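Local structure of putative xanthine dehydrogenase YAGS fad-binding subunit (Escherichia coli, 5G5G) at residues Gln152-Thr157 against Leu336-Leu341; Ser323-Ala328 against Val387-Pro392; Glu43-Ala48 against Ala194-Trp199; Tyr50-Gly55 against Met269-Ser274; Gly427-Gly432 against Gly594-Thr599. The protein is probably the molybdenum cofactor-binding subunit of a periplasmic aldehyde oxidase, holding the pterin cytosine dinucleotide and the dioxothiomolybdenum centre. One frame throughout, in Å; residues are numbered along the deposited sequence. Where two conformers were deposited one is given.

In the fold
Contacts 3 and 4 are neighbours on one seven-stranded mixed sheet. Their centres are about 17 Å apart, and they touch where Ala194 CB meets Met269 CA at 3.9 Å. Contact 1 sits on strand 331-340, and contact 2 on the loop that leads into it; their centres are about 23 Å apart and their nearest atoms about 7 Å. Contact 5 belongs to a different, five-stranded sheet. Its strand 429-441 also carries residues packed on contact 2, although the nearest atoms of contacts 2 and 5 are about 18 Å apart. The residues lining the dioxothiomolybdenum pocket, such as Gln211, Arg350 and Glu692, lie in none of the five contacts.

Contact 1: Gln152-Thr157 against Leu336-Leu341; sequences QPPEDT and LRLATL
Arg337 and Pro153 lie side by side, their side chains pointing the same way. The guanidinium turns one face to Gln152 CA and Pro153 N. Arg337 NH1 is 3.7 Å from Pro153 CB. Nearer the backbone, Arg337 CD rests 3.4 Å from Gln152 O. A bend at chi2 (-75°) folds the arginine back along its own strand. Arg337 NH1 gives a hydrogen bond of 2.8 Å to Leu336 O; the oxygen lies in the guanidinium plane, while NH1 stands well above the carbonyl plane. NH1 also forms a salt bridge with Asp159. With an alanine here, Asp159 would probably lose its charged mate and the backbone at Gln152 and Pro153 would lose the flat group that covers it.

Pro154 meets Leu338 differently. The two side chains cross at about a right angle, with Pro154 CG 4.1 Å from Leu338 CB. Between these pairs, Pro153 CA makes a C-H...O contact of 3.3 Å with Leu336 O. No direct hydrogen bond joins the segments. One water links Gln152 O to Leu338 N, and another links Thr157 O to Leu336 N. Pro154 to Thr157 form a type I beta turn, closed by Thr157 N to Pro154 O. The whole is a proline-rich loop laid, partly through water, along strand 331-340 of a five-stranded mixed sheet, just before its neighbour 160-162 begins.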
# COMPACT_ATOMS: atom_id res chain seq x y z
N GLN C 152 23.53 -0.53 26.27
CA GLN C 152 23.12 0.54 27.18
C GLN C 152 21.99 1.29 26.49
O GLN C 152 22.01 1.37 25.25
CB GLN C 152 24.26 1.54 27.38
CG GLN C 152 25.61 0.95 27.75
CD GLN C 152 25.57 0.48 29.16
OE1 GLN C 152 25.48 1.32 30.06
NE2 GLN C 152 25.63 -0.84 29.39
N PRO C 153 21.06 1.90 27.26
CA PRO C 153 20.00 2.71 26.68
C PRO C 153 20.45 4.08 26.24
O PRO C 153 21.49 4.53 26.65
CB PRO C 153 19.02 2.89 27.85
CG PRO C 153 19.84 2.79 29.06
CD PRO C 153 20.90 1.80 28.73
N PRO C 154 19.62 4.77 25.46
CA PRO C 154 19.97 6.17 25.21
C PRO C 154 19.99 6.97 26.53
O PRO C 154 19.25 6.64 27.46
CB PRO C 154 18.88 6.65 24.24
CG PRO C 154 18.29 5.40 23.66
CD PRO C 154 18.39 4.38 24.77
N GLU C 155 20.86 7.99 26.59
CA GLU C 155 21.07 8.85 27.77
C GLU C 155 19.77 9.39 28.38
O GLU C 155 19.58 9.34 29.60
CB GLU C 155 21.96 10.04 27.36
CG GLU C 155 22.22 11.13 28.41
CD GLU C 155 22.54 12.48 27.75
OE1 GLU C 155 23.08 12.50 26.61
OE2 GLU C 155 22.25 13.53 28.39
N ASP C 156 18.90 9.89 27.50
CA ASP C 156 17.62 10.44 27.91
C ASP C 156 16.47 9.42 28.06
O ASP C 156 15.32 9.82 28.25
CB ASP C 156 17.19 11.49 26.88
CG ASP C 156 16.98 10.90 25.49
OD1 ASP C 156 17.35 9.72 25.28
OD2 ASP C 156 16.45 11.62 24.61
N THR C 157 16.76 8.13 27.92
CA THR C 157 15.71 7.11 27.96
C THR C 157 16.19 5.91 28.81
O THR C 157 16.45 4.83 28.30
CB THR C 157 15.34 6.66 26.55
OG1 THR C 157 15.18 7.80 25.71
CG2 THR C 157 14.07 5.86 26.58
N LEU C 336 15.16 0.14 26.06
CA LEU C 336 15.44 0.32 24.63
C LEU C 336 16.92 0.37 24.37
O LEU C 336 17.71 0.88 25.19
CB LEU C 336 14.78 1.62 24.08
CG LEU C 336 13.26 1.69 24.11
CD1 LEU C 336 12.80 3.07 23.63
CD2 LEU C 336 12.65 0.55 23.30
N ARG C 337 17.31 -0.12 23.19
CA ARG C 337 18.69 -0.08 22.74
C ARG C 337 18.68 0.46 21.31
O ARG C 337 17.98 -0.09 20.44
CB ARG C 337 19.29 -1.46 22.81
CG ARG C 337 19.20 -2.14 24.22
CD ARG C 337 20.17 -1.54 25.13
NE ARG C 337 20.08 -2.21 26.46
CZ ARG C 337 19.28 -1.84 27.46
NH1 ARG C 337 18.51 -0.77 27.36
NH2 ARG C 337 19.36 -2.50 28.64
N LEU C 338 19.45 1.52 21.07
CA LEU C 338 19.40 2.22 19.79
C LEU C 338 20.75 2.11 19.07
O LEU C 338 21.74 2.70 19.53
CB LEU C 338 19.01 3.70 20.05
CG LEU C 338 18.88 4.53 18.77
CD1 LEU C 338 17.88 3.99 17.78
CD2 LEU C 338 18.55 5.94 19.21
N ALA C 339 20.78 1.37 17.98
CA ALA C 339 21.98 1.29 17.13
C ALA C 339 21.99 2.44 16.15
O ALA C 339 20.94 3.03 15.86
CB ALA C 339 22.01 -0.02 16.36
N THR C 340 23.18 2.69 15.61
CA THR C 340 23.32 3.60 14.48
C THR C 340 23.33 2.82 13.17
O THR C 340 24.19 1.97 12.96
CB THR C 340 24.58 4.45 14.65
OG1 THR C 340 24.37 5.22 15.83
CG2 THR C 340 24.75 5.41 13.47
N LEU C 341 22.39 3.13 12.29
CA LEU C 341 22.32 2.50 10.97
C LEU C 341 22.22 3.60 9.93
O LEU C 341 21.48 4.54 10.15
CB LEU C 341 21.13 1.55 10.81
CG LEU C 341 21.01 0.30 11.74
CD1 LEU C 341 19.71 -0.43 11.51
CD2 LEU C 341 22.21 -0.62 11.52
O HOH W 1 20.91 2.77 23.26
O HOH W 2 15.65 2.11 28.14

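Contact 2: Ser323-Ala328 against Val387-Pro392; sequences SELLYA and VDPAGP. Unlike the reference sequence in segment 387-392: Gly391 (reference Asp).
The carboxylate of Asp388 has a methyl group of Leu325 over one face: Leu325 CD2 is 3.8 Å from Asp388 OD1 and 3.9 Å from Asp388 CG. From the other side of the plane, 43° out of it, Ala390 N gives Asp388 OD1 a hydrogen bond of 3.0 Å. Asp388 has CG anti to its backbone N (chi1 -179°), and this swings the carboxylate to the Leu325 side. The other oxygen, OD2, forms a salt bridge with Arg394. The carboxylate is therefore held at both oxygens, and Leu325 packs against a group that probably has little freedom to turn.

The second flat group, the Tyr327 ring, has Leu326 CG over one face, 3.6 Å above the plane and displaced toward the rim. Its hydroxyl bonds to Glu362, away from this contact. What Tyr327 offers the other segment is its backbone: Tyr327 O lies 3.9 Å from Pro389 CG.

Pro389 is the main wedge. Its ring packs on the loop 323-328, with Pro389 CD 3.5 Å from Glu324 O. Leu325 CD2 also packs on Pro389 CD, at 4.2 Å. No hydrogen bond crosses between the segments, and the fit is one of carbon against carbonyl and carboxylate oxygens and a methyl. Gly391 N closes the turn on Asp388 O at 2.9 Å. Asp388 to Gly391 thus form a type I beta turn with proline in its second position, overlaid by an Asx turn made by Asp388. It lies in the loop between helices 376-382 and 401-412 and packs on the loop that leads into strand 331-340.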
# COMPACT_ATOMS: atom_id res chain seq x y z
N SER C 323 4.55 -2.99 27.39
CA SER C 323 4.86 -4.02 28.38
C SER C 323 4.93 -3.46 29.79
O SER C 323 4.99 -4.25 30.77
CB SER C 323 6.15 -4.74 28.00
OG SER C 323 5.99 -5.36 26.75
N GLU C 324 5.01 -2.14 29.92
CA GLU C 324 5.01 -1.48 31.20
C GLU C 324 3.62 -1.37 31.78
O GLU C 324 3.49 -1.11 32.98
CB GLU C 324 5.61 -0.06 31.12
CG GLU C 324 7.07 -0.13 30.62
CD GLU C 324 7.72 1.18 30.22
OE1 GLU C 324 7.06 2.26 30.27
OE2 GLU C 324 8.91 1.13 29.80
N LEU C 325 2.59 -1.54 30.97
CA LEU C 325 1.20 -1.23 31.39
C LEU C 325 0.19 -2.33 31.13
O LEU C 325 -0.89 -2.36 31.76
CB LEU C 325 0.70 0.03 30.63
CG LEU C 325 1.35 1.31 31.09
CD1 LEU C 325 1.05 2.47 30.12
CD2 LEU C 325 0.95 1.69 32.49
N LEU C 326 0.46 -3.23 30.19
CA LEU C 326 -0.58 -4.13 29.76
C LEU C 326 -0.89 -5.23 30.77
O LEU C 326 -2.05 -5.45 31.03
CB LEU C 326 -0.28 -4.71 28.37
CG LEU C 326 -1.40 -5.51 27.65
CD1 LEU C 326 -2.73 -4.77 27.63
CD2 LEU C 326 -0.99 -5.82 26.22
N TYR C 327 0.11 -5.91 31.34
CA TYR C 327 -0.17 -7.04 32.21
C TYR C 327 0.37 -6.80 33.61
O TYR C 327 1.32 -6.06 33.78
CB TYR C 327 0.37 -8.34 31.65
CG TYR C 327 -0.19 -8.64 30.29
CD1 TYR C 327 -1.49 -8.97 30.16
CD2 TYR C 327 0.62 -8.57 29.16
CE1 TYR C 327 -2.05 -9.24 28.90
CE2 TYR C 327 0.08 -8.87 27.89
CZ TYR C 327 -1.25 -9.20 27.77
OH TYR C 327 -1.83 -9.45 26.54
N ALA C 328 -0.31 -7.37 34.61
CA ALA C 328 0.16 -7.35 35.96
C ALA C 328 1.51 -8.09 36.08
O ALA C 328 1.88 -8.91 35.20
CB ALA C 328 -0.84 -7.97 36.92
N VAL C 387 -4.46 -0.79 37.45
CA VAL C 387 -3.58 0.28 37.88
C VAL C 387 -2.26 0.20 37.13
O VAL C 387 -1.95 -0.83 36.53
CB VAL C 387 -3.32 0.23 39.39
CG1 VAL C 387 -4.64 0.32 40.21
CG2 VAL C 387 -2.54 -1.05 39.80
N ASP C 388 -1.52 1.29 37.17
CA ASP C 388 -0.13 1.33 36.62
C ASP C 388 0.75 0.39 37.49
O ASP C 388 0.92 0.64 38.68
CB ASP C 388 0.35 2.75 36.68
CG ASP C 388 1.74 2.95 36.14
OD1 ASP C 388 2.49 1.98 35.96
OD2 ASP C 388 2.05 4.12 35.89
N PRO C 389 1.30 -0.68 36.91
CA PRO C 389 2.07 -1.62 37.79
C PRO C 389 3.29 -1.02 38.45
O PRO C 389 3.74 -1.56 39.43
CB PRO C 389 2.49 -2.76 36.85
CG PRO C 389 1.61 -2.64 35.66
CD PRO C 389 1.14 -1.21 35.54
N ALA C 390 3.83 0.04 37.87
CA ALA C 390 4.99 0.77 38.43
C ALA C 390 4.59 1.83 39.45
O ALA C 390 5.47 2.36 40.14
CB ALA C 390 5.80 1.43 37.31
N GLY C 391 3.28 2.12 39.56
CA GLY C 391 2.75 3.14 40.44
C GLY C 391 1.29 2.79 40.75
O GLY C 391 0.37 3.38 40.17
N PRO C 392 1.09 1.79 41.61
CA PRO C 392 -0.23 1.19 41.80
C PRO C 392 -1.31 2.12 42.37
O PRO C 392 -2.48 1.73 42.40
CB PRO C 392 0.02 0.04 42.80
CG PRO C 392 1.48 -0.09 42.99
CD PRO C 392 2.18 1.06 42.31

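Contact 3: Glu43-Ala48 against Ala194-Trp199; sequences EEAPNA and ASMAVW
Met196 reaches across to the loop, and its SD sits 3.8 Å from Ala45 CB and 4.2 Å from Ala48 CB. The chain is extended as far as the sulfur, with CG anti to the backbone N (chi1 -179°), and it bends only at the last torsion (chi3 79°). That bend carries the terminal methyl, Met196 CE, alongside Ala45 CB, at 3.9 Å. It also brings Met196 CE to within 4.2 Å of Glu44 CB, a less certain contact, since Glu44 has two conformers.

Methyl-to-methyl packing is looser. Val198 CG2 stands 4.4 Å from Ala45 CB, so Ala45 is touched by both Met196 and Val198. The same CG2 lies near the carbonyl oxygen of Glu44. Neither hydrogen bonds nor charge pairs cross between the segments.

Backbone bonding within the loop sets up this surface. Ala48 N bonds to Ala45 O at 3.1 Å and closes a type I beta turn from Ala45 to Ala48. Both alanines direct their CB atoms toward the strand, and Met196 SD meets the pair of them. Pro265 also packs on Ala45, Ala48 and Val198, and Trp207 on Glu44, Met196 and Val198.

Met196 and Val198 alternate with Ser195, Ala197 and Trp199, which pack on helix 250-262. The arrangement is that of an interior strand of a seven-stranded mixed sheet, with a helix over one face and, on the other, the beta turn that leads into strand 49-55.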
# COMPACT_ATOMS: atom_id res chain seq x y z
N GLU C 43 -6.36 25.39 -11.38
CA GLU C 43 -6.80 26.78 -11.50
C GLU C 43 -5.94 27.75 -10.71
O GLU C 43 -5.86 28.94 -11.07
CB GLU C 43 -8.26 26.98 -11.09
CG GLU C 43 -9.24 26.09 -11.82
CD GLU C 43 -9.52 24.76 -11.12
OE1 GLU C 43 -8.68 24.19 -10.35
OE2 GLU C 43 -10.59 24.19 -11.41
N GLU C 44 -5.30 27.26 -9.66
CA GLU C 44 -4.47 28.06 -8.80
C GLU C 44 -3.10 28.37 -9.42
O GLU C 44 -2.40 29.25 -8.93
CB GLU C 44 -4.33 27.32 -7.48
CG GLU C 44 -5.68 27.27 -6.69
CD GLU C 44 -6.73 26.21 -7.08
OE1 GLU C 44 -6.54 25.35 -7.98
OE2 GLU C 44 -7.80 26.20 -6.40
N ALA C 45 -2.72 27.64 -10.48
CA ALA C 45 -1.43 27.86 -11.19
C ALA C 45 -1.49 27.19 -12.50
O ALA C 45 -0.88 26.12 -12.71
CB ALA C 45 -0.30 27.28 -10.38
N PRO C 46 -2.18 27.83 -13.45
CA PRO C 46 -2.41 27.07 -14.70
C PRO C 46 -1.14 26.78 -15.52
O PRO C 46 -1.13 25.80 -16.28
CB PRO C 46 -3.32 28.00 -15.53
CG PRO C 46 -3.95 28.92 -14.54
CD PRO C 46 -3.00 29.03 -13.34
N ASN C 47 -0.13 27.59 -15.35
CA ASN C 47 1.16 27.38 -16.01
C ASN C 47 2.27 26.89 -15.10
O ASN C 47 3.45 27.20 -15.33
CB ASN C 47 1.58 28.68 -16.69
CG ASN C 47 0.48 29.20 -17.63
OD1 ASN C 47 0.10 30.41 -17.60
ND2 ASN C 47 -0.05 28.30 -18.46
N ALA C 48 1.89 26.15 -14.07
CA ALA C 48 2.88 25.60 -13.16
C ALA C 48 3.89 24.73 -13.92
O ALA C 48 3.51 23.96 -14.83
CB ALA C 48 2.22 24.80 -12.06
N ALA C 194 3.41 14.81 -2.61
CA ALA C 194 3.45 15.88 -3.60
C ALA C 194 3.13 17.25 -3.04
O ALA C 194 2.37 17.36 -2.08
CB ALA C 194 2.48 15.56 -4.74
N SER C 195 3.67 18.28 -3.70
CA SER C 195 3.45 19.66 -3.29
C SER C 195 3.49 20.58 -4.50
O SER C 195 4.19 20.30 -5.50
CB SER C 195 4.52 20.14 -2.28
OG SER C 195 4.55 19.37 -1.08
N MET C 196 2.78 21.68 -4.41
CA MET C 196 2.88 22.78 -5.38
C MET C 196 3.13 24.06 -4.63
O MET C 196 2.45 24.35 -3.62
CB MET C 196 1.60 22.91 -6.22
CG MET C 196 1.69 24.01 -7.23
SD MET C 196 0.33 24.07 -8.40
CE MET C 196 -0.89 24.87 -7.37
N ALA C 197 4.12 24.83 -5.10
CA ALA C 197 4.46 26.12 -4.47
C ALA C 197 4.21 27.27 -5.40
O ALA C 197 4.52 27.18 -6.58
CB ALA C 197 5.89 26.13 -4.04
N VAL C 198 3.70 28.36 -4.86
CA VAL C 198 3.57 29.66 -5.55
C VAL C 198 4.10 30.71 -4.57
O VAL C 198 3.65 30.79 -3.38
CB VAL C 198 2.09 30.05 -5.86
CG1 VAL C 198 1.92 31.44 -6.44
CG2 VAL C 198 1.44 29.05 -6.77
N TRP C 199 5.02 31.53 -5.06
CA TRP C 199 5.44 32.74 -4.33
C TRP C 199 4.79 33.99 -4.90
O TRP C 199 4.67 34.13 -6.12
CB TRP C 199 6.94 32.94 -4.35
CG TRP C 199 7.75 31.88 -3.66
CD1 TRP C 199 8.06 30.65 -4.17
CD2 TRP C 199 8.33 31.93 -2.36
NE1 TRP C 199 8.78 29.93 -3.25
CE2 TRP C 199 9.00 30.71 -2.15
CE3 TRP C 199 8.39 32.92 -1.35
CZ2 TRP C 199 9.67 30.43 -0.98
CZ3 TRP C 199 9.05 32.62 -0.18
CH2 TRP C 199 9.69 31.41 -0.01

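Contact 4: Tyr50-Gly55 against Met269-Ser274; sequences YGYIVG and MLPRPS
Pro271 packs against Tyr52, and this is the tight part of the contact. Pro271 CG lies 3.6 Å from Tyr52 OH and 3.8 Å from Tyr52 CZ, approaching the ring obliquely. The neighbouring CD of the proline also touches Ile53, with Pro271 CD 3.9 Å from Ile53 CG2. This contact is less certain, since Ile53 has two conformers; the same holds for the approach of Ile53 CD1 to Leu270 CD2. Tyr52 keeps CG anti to its backbone N (chi1 -160°), which brings its phenol end up against Pro271 CG. The ring also packs on helix 120-127. With an alanine in this position, Pro271 CG would probably lose its cover, and a gap would be likely to open between the proline and that helix.

The other side is looser and bridged by water. The backbones stand apart, with no direct hydrogen bond between the segments. One water accepts from Met269 N at 3.1 Å and donates to Gly51 O at 2.8 Å. A second accepts from Ile53 N at 2.8 Å and donates to Met269 O at 2.7 Å. This second water also lies over one face of the Tyr52 ring, displaced toward its rim.

Just before this point Gly51 still pairs directly with Lys267. The geometry is that of two adjacent parallel strands, 49-55 and 266-269, that diverge at their C-terminal ends. Bridging waters replace the lost pairing, and Pro271 packs against Tyr52 where the strands part.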
# COMPACT_ATOMS: atom_id res chain seq x y z
N TYR C 50 7.06 21.81 -13.77
CA TYR C 50 7.20 20.48 -13.20
C TYR C 50 8.59 20.27 -12.68
O TYR C 50 9.56 20.46 -13.39
CB TYR C 50 6.87 19.46 -14.26
CG TYR C 50 5.47 19.48 -14.75
CD1 TYR C 50 5.05 20.38 -15.70
CD2 TYR C 50 4.51 18.62 -14.22
CE1 TYR C 50 3.75 20.40 -16.16
CE2 TYR C 50 3.19 18.63 -14.66
CZ TYR C 50 2.81 19.54 -15.63
OH TYR C 50 1.48 19.54 -16.07
N GLY C 51 8.71 19.84 -11.42
CA GLY C 51 10.02 19.48 -10.90
C GLY C 51 10.18 17.99 -10.73
O GLY C 51 9.30 17.36 -10.17
N TYR C 52 11.32 17.44 -11.13
CA TYR C 52 11.56 16.05 -11.06
C TYR C 52 12.81 15.82 -10.20
O TYR C 52 13.89 16.35 -10.50
CB TYR C 52 11.64 15.41 -12.44
CG TYR C 52 11.43 13.92 -12.43
CD1 TYR C 52 12.47 13.04 -12.11
CD2 TYR C 52 10.20 13.38 -12.76
CE1 TYR C 52 12.28 11.66 -12.11
CE2 TYR C 52 9.97 12.02 -12.76
CZ TYR C 52 11.02 11.17 -12.44
OH TYR C 52 10.80 9.82 -12.43
N ILE C 53 12.63 15.04 -9.14
CA ILE C 53 13.67 14.76 -8.16
C ILE C 53 14.79 13.85 -8.66
O ILE C 53 14.53 12.87 -9.34
CB ILE C 53 12.97 14.17 -6.92
CG1 ILE C 53 13.39 14.94 -5.71
CG2 ILE C 53 12.94 12.65 -6.88
CD1 ILE C 53 12.32 15.97 -5.50
N VAL C 54 16.04 14.17 -8.29
CA VAL C 54 17.18 13.26 -8.46
C VAL C 54 17.62 12.82 -7.08
O VAL C 54 17.94 13.64 -6.21
CB VAL C 54 18.35 13.94 -9.18
CG1 VAL C 54 19.53 13.00 -9.36
CG2 VAL C 54 17.87 14.50 -10.52
N GLY C 55 17.65 11.51 -6.88
CA GLY C 55 18.02 10.92 -5.58
C GLY C 55 19.40 10.28 -5.60
O GLY C 55 19.92 9.94 -6.66
N MET C 269 6.11 15.81 -7.42
CA MET C 269 5.65 14.57 -6.81
C MET C 269 6.85 13.64 -6.65
O MET C 269 7.71 13.57 -7.55
CB MET C 269 4.63 13.90 -7.72
CG MET C 269 4.03 12.63 -7.14
SD MET C 269 2.75 11.87 -8.22
CE MET C 269 1.76 13.32 -8.44
N LEU C 270 6.94 12.96 -5.54
CA LEU C 270 7.99 11.93 -5.37
C LEU C 270 7.54 10.68 -6.14
O LEU C 270 6.50 10.10 -5.84
CB LEU C 270 8.21 11.60 -3.91
CG LEU C 270 8.50 12.78 -2.97
CD1 LEU C 270 8.87 12.26 -1.59
CD2 LEU C 270 9.63 13.56 -3.53
N PRO C 271 8.32 10.25 -7.13
CA PRO C 271 7.90 9.04 -7.87
C PRO C 271 7.84 7.83 -6.94
O PRO C 271 8.68 7.72 -6.04
CB PRO C 271 9.01 8.88 -8.90
CG PRO C 271 9.69 10.23 -8.98
CD PRO C 271 9.54 10.86 -7.66
N ARG C 272 6.86 6.94 -7.16
CA ARG C 272 6.64 5.80 -6.28
C ARG C 272 7.96 5.01 -6.02
O ARG C 272 8.22 4.66 -4.86
CB ARG C 272 5.53 4.87 -6.82
CG ARG C 272 5.24 3.67 -5.94
CD ARG C 272 4.78 4.02 -4.55
NE ARG C 272 3.51 4.69 -4.62
CZ ARG C 272 2.85 5.18 -3.59
NH1 ARG C 272 3.36 5.12 -2.35
NH2 ARG C 272 1.66 5.75 -3.82
N PRO C 273 8.75 4.71 -7.06
CA PRO C 273 10.00 3.96 -6.79
C PRO C 273 11.01 4.63 -5.86
O PRO C 273 11.87 3.92 -5.30
CB PRO C 273 10.60 3.71 -8.18
CG PRO C 273 9.51 3.97 -9.16
CD PRO C 273 8.52 4.87 -8.51
N SER C 274 10.91 5.95 -5.69
CA SER C 274 11.79 6.69 -4.79
C SER C 274 11.29 6.77 -3.36
O SER C 274 12.09 7.10 -2.47
CB SER C 274 11.99 8.11 -5.29
OG SER C 274 10.85 8.89 -5.05
O HOH W 3 7.02 15.72 -10.35
O HOH W 4 10.00 13.99 -8.96

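Contact 5: Gly427-Gly432 against Gly594-Thr599; sequences GEWLVG and GVHSAT
Glu428 O is gripped twice by Ser597. Ser597 N donates to Glu428 O at 3.0 Å, nearly along the C=O axis, and Ser597 OG donates to the same oxygen at 2.9 Å, tilted 20° from the carbonyl plane. The serine hydroxyl can do this because it sits between its own backbone N and carbonyl carbon (chi1 66°). The carboxylate of Glu428 lies obliquely beside the His596 ring, with Glu428 OE1 3.3 Å from His596 NE2. Water joins each carboxylate oxygen to the other segment, and OE2 also bonds to a polar side chain of another protein chain.

Next to this end, strands 429-441 and 584-596 run antiparallel in a five-stranded sheet. Leu430 and Val595 are a hydrogen-bonded pair, with Leu430 N to Val595 O at 2.8 Å and Val595 N to Leu430 O at 2.7 Å. Trp429 and His596 form a non-hydrogen-bonded pair and make a T-shaped stack. The edge of His596 meets the face of the tryptophan six-membered ring, planes at 80°, and His596 CB adds a CH-pi contact over that face. His596 ND1 accepts from Ala598 N at 3.1 Å, which helps hold the ring's turn. At Gly594 a CB would come very close to Trp429 CE3.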
# COMPACT_ATOMS: atom_id res chain seq x y z
N GLY C 427 -10.54 -29.43 3.80
CA GLY C 427 -9.92 -29.85 2.56
C GLY C 427 -8.40 -29.91 2.74
O GLY C 427 -7.92 -30.50 3.72
N GLU C 428 -7.67 -29.24 1.85
CA GLU C 428 -6.20 -29.26 1.93
C GLU C 428 -5.68 -28.18 2.93
O GLU C 428 -4.49 -28.12 3.16
CB GLU C 428 -5.55 -29.06 0.54
CG GLU C 428 -4.47 -30.11 0.22
CD GLU C 428 -3.83 -30.04 -1.20
OE1 GLU C 428 -4.38 -29.39 -2.12
OE2 GLU C 428 -2.77 -30.67 -1.39
N TRP C 429 -6.57 -27.38 3.51
CA TRP C 429 -6.17 -26.28 4.41
C TRP C 429 -6.15 -26.74 5.88
O TRP C 429 -7.11 -27.40 6.33
CB TRP C 429 -7.14 -25.11 4.29
CG TRP C 429 -7.13 -24.56 2.91
CD1 TRP C 429 -7.91 -24.97 1.82
CD2 TRP C 429 -6.26 -23.56 2.41
NE1 TRP C 429 -7.58 -24.24 0.70
CE2 TRP C 429 -6.57 -23.37 1.03
CE3 TRP C 429 -5.25 -22.78 3.00
CZ2 TRP C 429 -5.88 -22.46 0.22
CZ3 TRP C 429 -4.57 -21.89 2.20
CH2 TRP C 429 -4.90 -21.71 0.83
N LEU C 430 -5.05 -26.44 6.58
CA LEU C 430 -5.00 -26.53 8.05
C LEU C 430 -5.61 -25.26 8.59
O LEU C 430 -5.23 -24.16 8.17
CB LEU C 430 -3.57 -26.66 8.55
CG LEU C 430 -2.86 -27.96 8.19
CD1 LEU C 430 -1.34 -27.79 8.09
CD2 LEU C 430 -3.22 -29.03 9.21
N VAL C 431 -6.60 -25.41 9.47
CA VAL C 431 -7.28 -24.26 10.07
C VAL C 431 -6.84 -24.03 11.50
O VAL C 431 -6.67 -24.99 12.29
CB VAL C 431 -8.79 -24.48 10.06
CG1 VAL C 431 -9.50 -23.32 10.68
CG2 VAL C 431 -9.25 -24.69 8.60
N GLY C 432 -6.65 -22.77 11.83
CA GLY C 432 -6.26 -22.38 13.17
C GLY C 432 -6.94 -21.11 13.63
O GLY C 432 -7.35 -20.28 12.81
N GLY C 594 -6.16 -20.12 7.41
CA GLY C 594 -5.94 -21.39 6.77
C GLY C 594 -4.48 -21.41 6.34
O GLY C 594 -3.95 -20.39 5.89
N VAL C 595 -3.83 -22.57 6.48
CA VAL C 595 -2.46 -22.74 6.00
C VAL C 595 -2.50 -23.93 5.05
O VAL C 595 -2.95 -25.03 5.42
CB VAL C 595 -1.44 -22.96 7.13
CG1 VAL C 595 -0.03 -23.21 6.55
CG2 VAL C 595 -1.42 -21.76 8.10
N HIS C 596 -2.07 -23.71 3.83
CA HIS C 596 -2.13 -24.80 2.87
C HIS C 596 -1.18 -25.93 3.28
O HIS C 596 0.04 -25.72 3.48
CB HIS C 596 -1.87 -24.31 1.44
CG HIS C 596 -2.36 -25.27 0.40
ND1 HIS C 596 -1.69 -26.42 0.09
CD2 HIS C 596 -3.46 -25.25 -0.38
CE1 HIS C 596 -2.36 -27.10 -0.82
NE2 HIS C 596 -3.44 -26.40 -1.13
N SER C 597 -1.71 -27.13 3.43
CA SER C 597 -0.93 -28.23 3.99
C SER C 597 0.22 -28.64 3.09
O SER C 597 1.19 -29.23 3.57
CB SER C 597 -1.77 -29.44 4.35
OG SER C 597 -2.31 -30.03 3.18
N ALA C 598 0.07 -28.40 1.79
CA ALA C 598 1.16 -28.62 0.85
C ALA C 598 2.14 -27.48 0.70
O ALA C 598 3.33 -27.72 0.90
CB ALA C 598 0.67 -29.06 -0.54
N THR C 599 1.66 -26.28 0.36
CA THR C 599 2.50 -25.18 -0.11
C THR C 599 2.89 -24.24 1.01
O THR C 599 3.80 -23.44 0.82
CB THR C 599 1.78 -24.30 -1.16
OG1 THR C 599 0.61 -23.70 -0.56
CG2 THR C 599 1.46 -25.14 -2.37
O HOH W 5 -1.67 -31.59 1.04
O HOH W 6 -5.93 -27.31 -2.43